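Local structure of RagB/SusD domain protein (5J5U) at residues C26-G31 against C224-L229; G59-K64 against G305-E310; G246-F251 against R328-L333; L263-L268 against M278-K283. The protein probably binds chitin or chitin fragments at the outer membrane, as a SusD homolog encoded by a chitin utilization locus of Flavobacterium johnsoniae. All coordinates share one frame; numbering follows the deposited sequence.

How the contacts relate
All four contacts are made mainly by buried residues, but at two depths: the centres of contacts 1 and 3 lie about 13 and 14 Å from the centre of the chain, those of contacts 2 and 4 about 21 and 20 Å. Contacts 1 and 3 form one unit: their centres are about 7 Å apart, strands 224-226 and 332-335 pair antiparallel, and Ser28 O lies 2.8 Å from Gly246 N, a probable hydrogen bond. Contact 1 turns on a serine-histidine bond, contact 3 on van der Waals packing. Contact 2 joins a helix end to a loop through polar atoms; aliphatic contact 4, helix against helix-to-strand junction, is nested inside the chain spans closed by contacts 2 and 3.

Contact 1: C26-G31 against C224-L229; sequences CMSGDG and CLMHHL
Ser28 and Gly29 of helix 16-29 face Met226 and His228, which lie on and just beyond strand 224-226, in the mainly helical SusD-like fold. The backbones stand well apart: Ser28 CA is 7.3 Å from Met226 CA, and Gly29 CA is 8.2 Å from His228 CA. No backbone hydrogen bond crosses between them, and side chains fill the interval. The strand itself pairs with strand 332-335, so the contact sets the end of the helix against a two-stranded antiparallel sheet, Ser28 also touching Phe332 and His334 of the second strand.

One polar bond dominates. Ser28 OG lies 2.7 Å from His228 NE2, a short hydrogen bond. The hydroxyl approaches the imidazole at its edge, near the ring plane, and leans toward the CE1 side, with OG 3.1 Å from His228 CE1 but 4.0 Å from His228 CD2. Ser28 reaches this place with OG lodged between its backbone N and carbonyl carbon (chi1 71°). The other ring nitrogen, ND1, is hydrogen-bonded to Arg243 O, and two bonds at separate nitrogens fix the rotation of the ring. An alanine at His228 would probably leave both the buried Ser28 hydroxyl and Arg243 O without their imidazole partner.

Met226 adds an apolar side to the site. Its CB passes 3.7 Å from Ser28 OG, so the hydroxyl has aliphatic carbon beside it as well as the imidazole nitrogen. Within its own segment, Met226 CG sits 3.4 Å above the His228 ring plane, displaced toward the rim, while Gly29 CA approaches His228 CE1 obliquely at 4.0 Å.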
loop_
_atom_site.group_PDB
_atom_site.type_symbol
_atom_site.label_atom_id
_atom_site.label_comp_id
_atom_site.label_asym_id
_atom_site.label_seq_id
_atom_site.Cartn_x
_atom_site.Cartn_y
_atom_site.Cartn_z
ATOM N N CYS A 26 2.679 -14.187 -6.318
ATOM C CA CYS A 26 3.331 -13.102 -7.037
ATOM C C CYS A 26 3.061 -11.733 -6.368
ATOM O O CYS A 26 3.907 -10.832 -6.382
ATOM C CB CYS A 26 2.864 -13.079 -8.494
ATOM S SG CYS A 26 3.686 -14.258 -9.617
ATOM N N MET A 27 1.885 -11.577 -5.770
ATOM C CA MET A 27 1.535 -10.272 -5.218
ATOM C C MET A 27 2.360 -9.842 -3.997
ATOM O O MET A 27 2.295 -8.680 -3.606
ATOM C CB MET A 27 0.054 -10.230 -4.852
ATOM C CG MET A 27 -0.855 -10.198 -6.053
ATOM S SD MET A 27 -2.559 -9.915 -5.547
ATOM C CE MET A 27 -2.483 -8.195 -5.015
ATOM N N SER A 28 3.152 -10.745 -3.412
ATOM C CA SER A 28 3.964 -10.379 -2.239
ATOM C C SER A 28 5.355 -10.993 -2.254
ATOM O O SER A 28 6.254 -10.497 -1.604
ATOM C CB SER A 28 3.260 -10.788 -0.940
ATOM O OG SER A 28 3.275 -12.195 -0.783
ATOM N N GLY A 29 5.529 -12.084 -2.988
ATOM C CA GLY A 29 6.802 -12.779 -3.026
ATOM C C GLY A 29 7.716 -12.392 -4.177
ATOM O O GLY A 29 8.798 -12.959 -4.334
ATOM N N ASP A 30 7.274 -11.456 -5.010
ATOM C CA ASP A 30 8.118 -10.974 -6.102
ATOM C C ASP A 30 8.985 -9.852 -5.531
ATOM O O ASP A 30 8.548 -8.700 -5.420
ATOM C CB ASP A 30 7.288 -10.474 -7.292
ATOM C CG ASP A 30 8.135 -10.258 -8.545
ATOM O OD1 ASP A 30 9.379 -10.183 -8.421
ATOM O OD2 ASP A 30 7.551 -10.117 -9.644
ATOM N N GLY A 31 10.197 -10.217 -5.124
ATOM C CA GLY A 31 11.114 -9.289 -4.497
ATOM C C GLY A 31 11.555 -8.220 -5.468
ATOM O O GLY A 31 11.973 -7.133 -5.053
ATOM N N CYS A 224 -6.348 -9.434 4.880
ATOM C CA CYS A 224 -5.794 -10.161 3.752
ATOM C C CYS A 224 -4.271 -10.305 3.877
ATOM O O CYS A 224 -3.528 -9.333 3.734
ATOM C CB CYS A 224 -6.164 -9.465 2.449
ATOM S SG CYS A 224 -5.775 -10.430 1.039
ATOM N N LEU A 225 -3.834 -11.528 4.158
ATOM C CA LEU A 225 -2.437 -11.870 4.451
ATOM C C LEU A 225 -1.916 -12.953 3.562
ATOM O O LEU A 225 -2.652 -13.866 3.200
ATOM C CB LEU A 225 -2.279 -12.384 5.890
ATOM C CG LEU A 225 -2.141 -11.495 7.108
ATOM C CD1 LEU A 225 -1.207 -10.333 6.833
ATOM C CD2 LEU A 225 -3.518 -11.060 7.555
ATOM N N MET A 226 -0.637 -12.877 3.237
ATOM C CA MET A 226 0.087 -14.038 2.763
ATOM C C MET A 226 1.074 -14.465 3.847
ATOM O O MET A 226 1.921 -13.668 4.270
ATOM C CB MET A 226 0.846 -13.759 1.479
ATOM C CG MET A 226 1.701 -14.937 1.083
ATOM S SD MET A 226 0.640 -16.371 0.756
ATOM C CE MET A 226 0.136 -15.973 -0.933
ATOM N N HIS A 227 0.929 -15.696 4.326
ATOM C CA HIS A 227 1.908 -16.298 5.216
ATOM C C HIS A 227 2.961 -16.967 4.349
ATOM O O HIS A 227 2.627 -17.738 3.449
ATOM C CB HIS A 227 1.256 -17.291 6.174
ATOM C CG HIS A 227 0.237 -16.659 7.063
ATOM N ND1 HIS A 227 0.566 -16.058 8.255
ATOM C CD2 HIS A 227 -1.102 -16.524 6.924
ATOM C CE1 HIS A 227 -0.532 -15.589 8.823
ATOM N NE2 HIS A 227 -1.557 -15.861 8.035
ATOM N N HIS A 228 4.215 -16.605 4.591
ATOM C CA HIS A 228 5.373 -17.040 3.793
ATOM C C HIS A 228 6.193 -18.164 4.433
ATOM O O HIS A 228 6.677 -18.025 5.550
ATOM C CB HIS A 228 6.278 -15.832 3.481
ATOM C CG HIS A 228 5.733 -14.945 2.403
ATOM N ND1 HIS A 228 5.818 -15.266 1.065
ATOM C CD2 HIS A 228 5.069 -13.765 2.464
ATOM C CE1 HIS A 228 5.241 -14.319 0.349
ATOM N NE2 HIS A 228 4.783 -13.394 1.173
ATOM N N LEU A 229 6.362 -19.277 3.731
ATOM C CA LEU A 229 7.017 -20.426 4.344
ATOM C C LEU A 229 8.211 -20.955 3.552
ATOM O O LEU A 229 8.964 -21.807 4.037
ATOM C CB LEU A 229 6.004 -21.530 4.498
ATOM C CG LEU A 229 4.719 -21.096 5.189
ATOM C CD1 LEU A 229 3.677 -22.146 4.916
ATOM C CD2 LEU A 229 4.914 -20.916 6.686
#

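Contact 2: G59-K64 against G305-E310; sequences GSKFKK and GVFRWE
Lys61, just past the end of helix 53-60, has its CA 5.3 Å from Gly305 CA in the long loop between strands 280-281 and 320-321. From CB, which points toward the loop, the lysine sends CG to within 3.9 Å of Gly305 CA. Lys61 CD then passes 4.0 Å from Gly305 O. A bend about the CG-CD bond (chi3 -64°) turns CE and the ammonium group toward the Phe307 ring, and Lys61 NZ ends 3.9 Å from Phe307 CE2. The lysine crosses the phenylalanine side chain at about a right angle and meets its ring obliquely. The charge itself is matched by salt bridges to Asp437 and Glu57, so the ring is a neighbour and not the main partner.

Beside this, Gly305 N donates to Ser60 OG over 2.9 Å, with a bent N-H...O angle of 131°. An alanine in place of Ser60 would probably leave this buried loop N-H without its acceptor and the loop at Gly305 less firmly held to the helix end. The backbone angles of Gly305 (phi 92° with psi near zero) call for glycine, since a CB would press on the preceding carbonyl oxygen.

The loop also braces itself: Phe307 N is hydrogen-bonded to Glu310 OE1 at 3.1 Å, met from above the carboxylate plane, and Glu310 N returns a hydrogen bond to Phe307 O. Trp309 CZ2 lies over one face of the Phe307 ring.

The chemistry is that of a buried polar junction: a serine hydroxyl satisfies a loop amide, and a lysine uses its aliphatic stem for packing while carboxylates outside the two segments probably balance its charge.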
loop_
_atom_site.group_PDB
_atom_site.type_symbol
_atom_site.label_atom_id
_atom_site.label_comp_id
_atom_site.label_asym_id
_atom_site.label_seq_id
_atom_site.Cartn_x
_atom_site.Cartn_y
_atom_site.Cartn_z
ATOM N N GLY A 59 14.914 6.828 -3.923
ATOM C CA GLY A 59 13.574 7.120 -3.432
ATOM C C GLY A 59 13.441 8.385 -2.571
ATOM O O GLY A 59 12.524 9.173 -2.702
ATOM N N SER A 60 14.377 8.575 -1.668
ATOM C CA SER A 60 14.292 9.674 -0.735
ATOM C C SER A 60 14.630 11.018 -1.418
ATOM O O SER A 60 13.898 11.988 -1.277
ATOM C CB SER A 60 15.230 9.390 0.440
ATOM O OG SER A 60 14.835 10.110 1.571
ATOM N N LYS A 61 15.714 11.046 -2.196
ATOM C CA LYS A 61 16.164 12.287 -2.843
ATOM C C LYS A 61 15.566 12.537 -4.245
ATOM O O LYS A 61 15.699 13.639 -4.765
ATOM C CB LYS A 61 17.690 12.293 -2.948
ATOM C CG LYS A 61 18.391 12.267 -1.621
ATOM C CD LYS A 61 19.876 12.603 -1.754
ATOM C CE LYS A 61 20.646 11.590 -2.555
ATOM N NZ LYS A 61 22.136 11.860 -2.516
ATOM N N PHE A 62 14.913 11.524 -4.826
ATOM C CA PHE A 62 14.293 11.570 -6.168
ATOM C C PHE A 62 15.309 11.522 -7.333
ATOM O O PHE A 62 15.648 12.530 -7.936
ATOM C CB PHE A 62 13.393 12.806 -6.311
ATOM C CG PHE A 62 12.495 13.043 -5.113
ATOM C CD1 PHE A 62 11.985 11.962 -4.381
ATOM C CD2 PHE A 62 12.168 14.341 -4.717
ATOM C CE1 PHE A 62 11.173 12.164 -3.293
ATOM C CE2 PHE A 62 11.357 14.568 -3.634
ATOM C CZ PHE A 62 10.854 13.479 -2.901
ATOM N N LYS A 63 15.787 10.327 -7.633
ATOM C CA LYS A 63 16.624 10.103 -8.796
ATOM C C LYS A 63 16.028 8.959 -9.635
ATOM O O LYS A 63 15.555 7.963 -9.088
ATOM C CB LYS A 63 18.063 9.777 -8.383
ATOM C CG LYS A 63 18.779 10.905 -7.702
ATOM C CD LYS A 63 20.263 10.613 -7.569
ATOM C CE LYS A 63 20.958 11.705 -6.772
ATOM N NZ LYS A 63 22.396 11.408 -6.666
ATOM N N LYS A 64 16.030 9.121 -10.955
ATOM C CA LYS A 64 15.410 8.154 -11.854
ATOM C C LYS A 64 16.313 6.997 -12.196
ATOM O O LYS A 64 17.478 7.192 -12.532
ATOM C CB LYS A 64 14.984 8.817 -13.169
ATOM C CG LYS A 64 14.084 9.984 -13.005
ATOM C CD LYS A 64 13.171 10.103 -14.208
ATOM C CE LYS A 64 13.881 10.681 -15.407
ATOM N NZ LYS A 64 12.900 11.179 -16.428
ATOM N N GLY A 305 16.635 11.868 2.965
ATOM C CA GLY A 305 17.681 12.511 2.197
ATOM C C GLY A 305 19.053 12.263 2.793
ATOM O O GLY A 305 20.065 12.636 2.214
ATOM N N VAL A 306 19.093 11.592 3.936
ATOM C CA VAL A 306 20.350 11.365 4.640
ATOM C C VAL A 306 20.656 9.878 4.702
ATOM O O VAL A 306 19.812 9.094 5.099
ATOM C CB VAL A 306 20.305 11.970 6.085
ATOM C CG1 VAL A 306 21.558 11.603 6.882
ATOM C CG2 VAL A 306 20.117 13.485 6.022
ATOM N N PHE A 307 21.850 9.494 4.264
ATOM C CA PHE A 307 22.307 8.103 4.350
ATOM C C PHE A 307 22.619 7.731 5.816
ATOM O O PHE A 307 22.893 8.621 6.627
ATOM C CB PHE A 307 23.552 7.894 3.483
ATOM C CG PHE A 307 23.327 8.079 1.995
ATOM C CD1 PHE A 307 22.556 7.166 1.269
ATOM C CD2 PHE A 307 23.927 9.137 1.311
ATOM C CE1 PHE A 307 22.367 7.313 -0.101
ATOM C CE2 PHE A 307 23.748 9.298 -0.063
ATOM C CZ PHE A 307 22.964 8.382 -0.766
ATOM N N ARG A 308 22.571 6.442 6.157
ATOM C CA ARG A 308 22.810 5.998 7.541
ATOM C C ARG A 308 24.242 6.294 8.019
ATOM O O ARG A 308 24.455 6.560 9.199
ATOM C CB ARG A 308 22.499 4.495 7.702
ATOM C CG ARG A 308 23.448 3.537 6.957
ATOM C CD ARG A 308 22.869 2.109 6.803
ATOM N NE ARG A 308 22.504 1.485 8.078
ATOM C CZ ARG A 308 23.327 0.739 8.818
ATOM N NH1 ARG A 308 24.563 0.502 8.403
ATOM N NH2 ARG A 308 22.915 0.225 9.974
ATOM N N TRP A 309 25.218 6.276 7.117
ATOM C CA TRP A 309 26.595 6.551 7.514
ATOM C C TRP A 309 26.861 8.057 7.677
ATOM O O TRP A 309 27.942 8.454 8.116
ATOM C CB TRP A 309 27.574 5.961 6.501
ATOM C CG TRP A 309 27.306 6.396 5.063
ATOM C CD1 TRP A 309 27.749 7.545 4.446
ATOM C CD2 TRP A 309 26.558 5.673 4.065
ATOM N NE1 TRP A 309 27.312 7.578 3.124
ATOM C CE2 TRP A 309 26.591 6.440 2.869
ATOM C CE3 TRP A 309 25.863 4.462 4.066
ATOM C CZ2 TRP A 309 25.947 6.028 1.694
ATOM C CZ3 TRP A 309 25.229 4.057 2.889
ATOM C CH2 TRP A 309 25.277 4.844 1.725
ATOM N N GLU A 310 25.861 8.880 7.363
ATOM C CA GLU A 310 25.981 10.330 7.516
ATOM C C GLU A 310 25.298 10.787 8.793
ATOM O O GLU A 310 25.367 11.954 9.139
ATOM C CB GLU A 310 25.362 11.073 6.321
ATOM C CG GLU A 310 26.002 10.799 4.970
ATOM C CD GLU A 310 25.267 11.487 3.826
ATOM O OE1 GLU A 310 24.024 11.617 3.892
ATOM O OE2 GLU A 310 25.936 11.923 2.871
#

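Contact 3: G246-F251 against R328-L333; sequences GLSYGF and RTTPFL
Leu247 and Ser248, in the first turn of helix 246-253, approach the chain that leads into strand 332-335, the CA atoms of Ser248 and Arg328 being 5.8 Å apart and those of Leu247 and Phe332 8.2 Å. That strand pairs antiparallel with strand 224-226, so the contact packs helix 246-253 against the entry to this small sheet of the mainly helical SusD-like fold. The spacing shows that the loop closes on the helix at Arg328 and opens away toward the strand, where a ring bridges the wider gap.

That ring belongs to Phe332. Its CG is anti to the backbone N (chi1 -169°), which extends the side chain toward the helix, and Leu247 CB meets its edge, near the ring plane, at 4.3 Å from CE2. The CD1 branch of Leu247 lies over a neighbour in its own helix, 4.1 Å above the Phe251 ring plane and offset toward the rim. Asn38 of helix 31-45 touches both Leu247 and Phe332.

At the narrow end the touching is by van der Waals contact. Ser248 CB comes to 4.1 Å from Arg328 N. Ser248 OG and Thr330 OG1 lie 3.8 Å apart, beyond hydrogen-bonding distance, and each is engaged with the preceding loop: Ser248 OG with Leu327 O, Thr330 OG1 with Leu327 N and Tyr324 O. Asn245 also ties the chains, OD1 to Ser248 N and ND2 to Thr330 O.

No hydrogen bond crosses between the segments. Apolar edge packing holds the wide end, whereas Ser248 and Thr330 pack across the contact with atoms whose hydrogen bonds go to other residues.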
loop_
_atom_site.group_PDB
_atom_site.type_symbol
_atom_site.label_atom_id
_atom_site.label_comp_id
_atom_site.label_asym_id
_atom_site.label_seq_id
_atom_site.Cartn_x
_atom_site.Cartn_y
_atom_site.Cartn_z
ATOM N N GLY A 246 8.818 -10.882 -0.518
ATOM C CA GLY A 246 9.611 -10.046 -1.420
ATOM C C GLY A 246 10.146 -8.763 -0.788
ATOM O O GLY A 246 11.255 -8.293 -1.084
ATOM N N LEU A 247 9.342 -8.185 0.093
ATOM C CA LEU A 247 9.738 -6.952 0.769
ATOM C C LEU A 247 10.962 -7.217 1.652
ATOM O O LEU A 247 11.914 -6.417 1.665
ATOM C CB LEU A 247 8.588 -6.383 1.600
ATOM C CG LEU A 247 8.983 -5.170 2.432
ATOM C CD1 LEU A 247 9.473 -4.043 1.542
ATOM C CD2 LEU A 247 7.823 -4.699 3.329
ATOM N N SER A 248 10.954 -8.350 2.355
ATOM C CA SER A 248 12.114 -8.712 3.162
ATOM C C SER A 248 13.306 -8.937 2.253
ATOM O O SER A 248 14.408 -8.523 2.560
ATOM C CB SER A 248 11.858 -9.968 3.996
ATOM O OG SER A 248 10.733 -9.793 4.835
ATOM N N TYR A 249 13.071 -9.541 1.101
ATOM C CA TYR A 249 14.139 -9.668 0.119
ATOM C C TYR A 249 14.787 -8.298 -0.132
ATOM O O TYR A 249 16.014 -8.181 -0.188
ATOM C CB TYR A 249 13.613 -10.258 -1.188
ATOM C CG TYR A 249 14.591 -10.147 -2.331
ATOM C CD1 TYR A 249 15.672 -11.013 -2.418
ATOM C CD2 TYR A 249 14.433 -9.182 -3.321
ATOM C CE1 TYR A 249 16.571 -10.927 -3.453
ATOM C CE2 TYR A 249 15.335 -9.079 -4.365
ATOM C CZ TYR A 249 16.403 -9.963 -4.422
ATOM O OH TYR A 249 17.309 -9.892 -5.446
ATOM N N GLY A 250 13.967 -7.262 -0.291
ATOM C CA GLY A 250 14.528 -5.925 -0.450
ATOM C C GLY A 250 15.312 -5.469 0.786
ATOM O O GLY A 250 16.427 -4.983 0.676
ATOM N N PHE A 251 14.713 -5.630 1.964
ATOM C CA PHE A 251 15.379 -5.330 3.235
ATOM C C PHE A 251 16.752 -6.000 3.372
ATOM O O PHE A 251 17.692 -5.390 3.876
ATOM C CB PHE A 251 14.485 -5.749 4.406
ATOM C CG PHE A 251 13.375 -4.771 4.707
ATOM C CD1 PHE A 251 13.594 -3.401 4.615
ATOM C CD2 PHE A 251 12.123 -5.219 5.092
ATOM C CE1 PHE A 251 12.569 -2.499 4.900
ATOM C CE2 PHE A 251 11.085 -4.322 5.389
ATOM C CZ PHE A 251 11.311 -2.967 5.291
ATOM N N ARG A 328 12.428 -13.708 5.620
ATOM C CA ARG A 328 11.825 -14.375 4.484
ATOM C C ARG A 328 10.472 -14.973 4.879
ATOM O O ARG A 328 9.566 -15.044 4.053
ATOM C CB ARG A 328 12.794 -15.435 3.949
ATOM C CG ARG A 328 12.155 -16.682 3.396
ATOM C CD ARG A 328 13.191 -17.684 2.848
ATOM N NE ARG A 328 12.523 -18.792 2.157
ATOM C CZ ARG A 328 12.162 -19.940 2.734
ATOM N NH1 ARG A 328 12.443 -20.168 4.015
ATOM N NH2 ARG A 328 11.542 -20.879 2.025
ATOM N N THR A 329 10.304 -15.291 6.160
ATOM C CA THR A 329 9.038 -15.822 6.690
ATOM C C THR A 329 8.093 -14.740 7.245
ATOM O O THR A 329 7.065 -15.054 7.846
ATOM C CB THR A 329 9.277 -16.816 7.828
ATOM O OG1 THR A 329 9.790 -16.090 8.948
ATOM C CG2 THR A 329 10.284 -17.879 7.423
ATOM N N THR A 330 8.449 -13.474 7.083
ATOM C CA THR A 330 7.586 -12.404 7.555
ATOM C C THR A 330 6.286 -12.382 6.723
ATOM O O THR A 330 6.312 -12.508 5.506
ATOM C CB THR A 330 8.290 -11.035 7.482
ATOM O OG1 THR A 330 9.535 -11.094 8.190
ATOM C CG2 THR A 330 7.411 -9.947 8.077
ATOM N N PRO A 331 5.134 -12.314 7.388
ATOM C CA PRO A 331 3.906 -12.271 6.591
ATOM C C PRO A 331 3.732 -10.933 5.875
ATOM O O PRO A 331 4.254 -9.919 6.339
ATOM C CB PRO A 331 2.810 -12.482 7.631
ATOM C CG PRO A 331 3.441 -12.044 8.932
ATOM C CD PRO A 331 4.873 -12.424 8.833
ATOM N N PHE A 332 2.987 -10.923 4.777
ATOM C CA PHE A 332 2.723 -9.678 4.063
ATOM C C PHE A 332 1.234 -9.338 4.087
ATOM O O PHE A 332 0.406 -10.124 3.640
ATOM C CB PHE A 332 3.211 -9.765 2.620
ATOM C CG PHE A 332 3.205 -8.455 1.904
ATOM C CD1 PHE A 332 2.054 -8.000 1.264
ATOM C CD2 PHE A 332 4.355 -7.672 1.853
ATOM C CE1 PHE A 332 2.045 -6.772 0.594
ATOM C CE2 PHE A 332 4.353 -6.443 1.169
ATOM C CZ PHE A 332 3.200 -5.996 0.539
ATOM N N LEU A 333 0.922 -8.150 4.606
ATOM C CA LEU A 333 -0.436 -7.629 4.729
ATOM C C LEU A 333 -0.875 -6.795 3.510
ATOM O O LEU A 333 -0.298 -5.743 3.242
ATOM C CB LEU A 333 -0.538 -6.772 6.004
ATOM C CG LEU A 333 -1.878 -6.102 6.328
ATOM C CD1 LEU A 333 -2.958 -7.135 6.524
ATOM C CD2 LEU A 333 -1.775 -5.198 7.553
#

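Contact 4: L263-L268 against M278-K283; sequences LLIDYL and MLATPK
Ile265, Leu268, Leu279 and Ala280, the four residues that touch, bring no ring, amide or carboxylate to the contact; the interface has no flat side-chain group, and so no face or edge to assign between its segments. An aromatic group beside it is Phe260 of strand 259-260, which touches Ile265 and Leu279. The flat side chain of Tyr267 is turned to helix 399-410 instead.

Two methyl contacts carry the packing. Ile265 CD1 lies 3.9 Å from Ala280 CB. With CG1 anti to the carbonyl carbon (chi1 -64°) and a further bend at chi2 (-58°), the isoleucine brings CD1 forward, although its CB starts off at a slant to the partner. Leu268 CD1 meets Leu279 CD1 at 3.8 Å, and these two side chains cross at about a right angle, one methyl end against the other.

The backbone explains this pairing. Ile265 and Leu268 are three residues apart on helix 262-270 and therefore lie on one flank of it. Leu279 closes helix 276-279, and Ala280, the first residue to leave helical angles, opens strand 280-281, which pairs antiparallel with strand 320-321. The nearest CA atoms, those of Ile265 and Ala280, are 8.0 Å apart, a distance at which the small alanine takes a longer isoleucine without crowding. The contact thus seats a helix against the helix-to-strand junction that follows it.

With no hydrogen bond or charge pair crossing the two segments, the 122 Å² buried between them is held by methyl-to-methyl dispersion and the exclusion of water from buried carbon, an association of shape more than of directed bonds.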
loop_
_atom_site.group_PDB
_atom_site.type_symbol
_atom_site.label_atom_id
_atom_site.label_comp_id
_atom_site.label_asym_id
_atom_site.label_seq_id
_atom_site.Cartn_x
_atom_site.Cartn_y
_atom_site.Cartn_z
ATOM N N LEU A 263 10.608 11.243 10.421
ATOM C CA LEU A 263 9.207 11.660 10.461
ATOM C C LEU A 263 8.327 10.619 11.201
ATOM O O LEU A 263 7.539 10.959 12.106
ATOM C CB LEU A 263 8.700 11.895 9.038
ATOM C CG LEU A 263 7.269 12.419 8.874
ATOM C CD1 LEU A 263 7.118 13.852 9.406
ATOM C CD2 LEU A 263 6.833 12.311 7.407
ATOM N N LEU A 264 8.465 9.353 10.822
ATOM C CA LEU A 264 7.675 8.310 11.448
ATOM C C LEU A 264 8.078 8.106 12.909
ATOM O O LEU A 264 7.232 8.106 13.788
ATOM C CB LEU A 264 7.813 6.994 10.680
ATOM C CG LEU A 264 7.074 5.754 11.197
ATOM C CD1 LEU A 264 5.594 6.028 11.210
ATOM C CD2 LEU A 264 7.369 4.570 10.302
ATOM N N ILE A 265 9.368 7.962 13.172
ATOM C CA ILE A 265 9.822 7.709 14.533
ATOM C C ILE A 265 9.429 8.855 15.456
ATOM O O ILE A 265 8.865 8.613 16.511
ATOM C CB ILE A 265 11.334 7.493 14.608
ATOM C CG1 ILE A 265 11.721 6.233 13.824
ATOM C CG2 ILE A 265 11.779 7.388 16.084
ATOM C CD1 ILE A 265 11.038 4.954 14.296
ATOM N N ASP A 266 9.724 10.092 15.065
ATOM C CA ASP A 266 9.289 11.232 15.857
ATOM C C ASP A 266 7.779 11.209 16.082
ATOM O O ASP A 266 7.325 11.528 17.171
ATOM C CB ASP A 266 9.656 12.572 15.205
ATOM C CG ASP A 266 11.141 12.862 15.230
ATOM O OD1 ASP A 266 11.921 12.105 15.844
ATOM O OD2 ASP A 266 11.521 13.897 14.660
ATOM N N TYR A 267 6.986 10.850 15.071
ATOM C CA TYR A 267 5.547 10.858 15.310
ATOM C C TYR A 267 5.149 9.807 16.347
ATOM O O TYR A 267 4.337 10.087 17.230
ATOM C CB TYR A 267 4.748 10.623 14.032
ATOM C CG TYR A 267 3.259 10.785 14.249
ATOM C CD1 TYR A 267 2.675 12.036 14.207
ATOM C CD2 TYR A 267 2.443 9.693 14.518
ATOM C CE1 TYR A 267 1.326 12.202 14.417
ATOM C CE2 TYR A 267 1.082 9.849 14.733
ATOM C CZ TYR A 267 0.529 11.113 14.682
ATOM O OH TYR A 267 -0.825 11.310 14.891
ATOM N N LEU A 268 5.702 8.604 16.230
ATOM C CA LEU A 268 5.348 7.514 17.128
ATOM C C LEU A 268 5.837 7.781 18.561
ATOM O O LEU A 268 5.142 7.497 19.541
ATOM C CB LEU A 268 5.923 6.195 16.608
ATOM C CG LEU A 268 5.399 5.682 15.265
ATOM C CD1 LEU A 268 6.201 4.473 14.825
ATOM C CD2 LEU A 268 3.902 5.325 15.331
ATOM N N MET A 278 7.447 -1.889 18.928
ATOM C CA MET A 278 7.020 -3.033 18.133
ATOM C C MET A 278 7.688 -2.954 16.761
ATOM O O MET A 278 7.893 -3.974 16.110
ATOM C CB MET A 278 5.494 -3.061 17.982
ATOM C CG MET A 278 4.727 -3.054 19.309
ATOM S SD MET A 278 2.932 -3.049 19.109
ATOM C CE MET A 278 2.698 -4.642 18.307
ATOM N N LEU A 279 8.015 -1.734 16.326
ATOM C CA LEU A 279 8.578 -1.507 14.989
ATOM C C LEU A 279 10.089 -1.248 15.014
ATOM O O LEU A 279 10.827 -1.819 14.222
ATOM C CB LEU A 279 7.874 -0.316 14.300
ATOM C CG LEU A 279 6.395 -0.458 13.948
ATOM C CD1 LEU A 279 5.777 0.880 13.572
ATOM C CD2 LEU A 279 6.210 -1.462 12.839
ATOM N N ALA A 280 10.538 -0.372 15.913
ATOM C CA ALA A 280 11.925 0.098 15.910
ATOM C C ALA A 280 12.821 -0.556 16.978
ATOM O O ALA A 280 12.404 -0.789 18.112
ATOM C CB ALA A 280 11.951 1.596 16.088
ATOM N N THR A 281 14.070 -0.809 16.614
ATOM C CA THR A 281 15.068 -1.223 17.569
ATOM C C THR A 281 15.750 0.028 18.122
ATOM O O THR A 281 15.906 1.026 17.404
ATOM C CB THR A 281 16.113 -2.126 16.939
ATOM O OG1 THR A 281 16.856 -1.379 15.971
ATOM C CG2 THR A 281 15.461 -3.336 16.289
ATOM N N PRO A 282 16.158 -0.015 19.398
ATOM C CA PRO A 282 16.748 1.169 20.045
ATOM C C PRO A 282 18.130 1.517 19.498
ATOM O O PRO A 282 18.786 0.650 18.942
ATOM C CB PRO A 282 16.840 0.745 21.517
ATOM C CG PRO A 282 16.937 -0.770 21.468
ATOM C CD PRO A 282 16.072 -1.176 20.310
ATOM N N LYS A 283 18.563 2.768 19.639
ATOM C CA LYS A 283 19.943 3.132 19.305
ATOM C C LYS A 283 20.926 2.367 20.201
ATOM O O LYS A 283 20.618 2.079 21.364
ATOM C CB LYS A 283 20.161 4.638 19.470
ATOM C CG LYS A 283 19.283 5.515 18.604
ATOM C CD LYS A 283 19.174 6.928 19.197
ATOM C CE LYS A 283 20.539 7.545 19.491
ATOM N NZ LYS A 283 20.365 8.915 20.042
#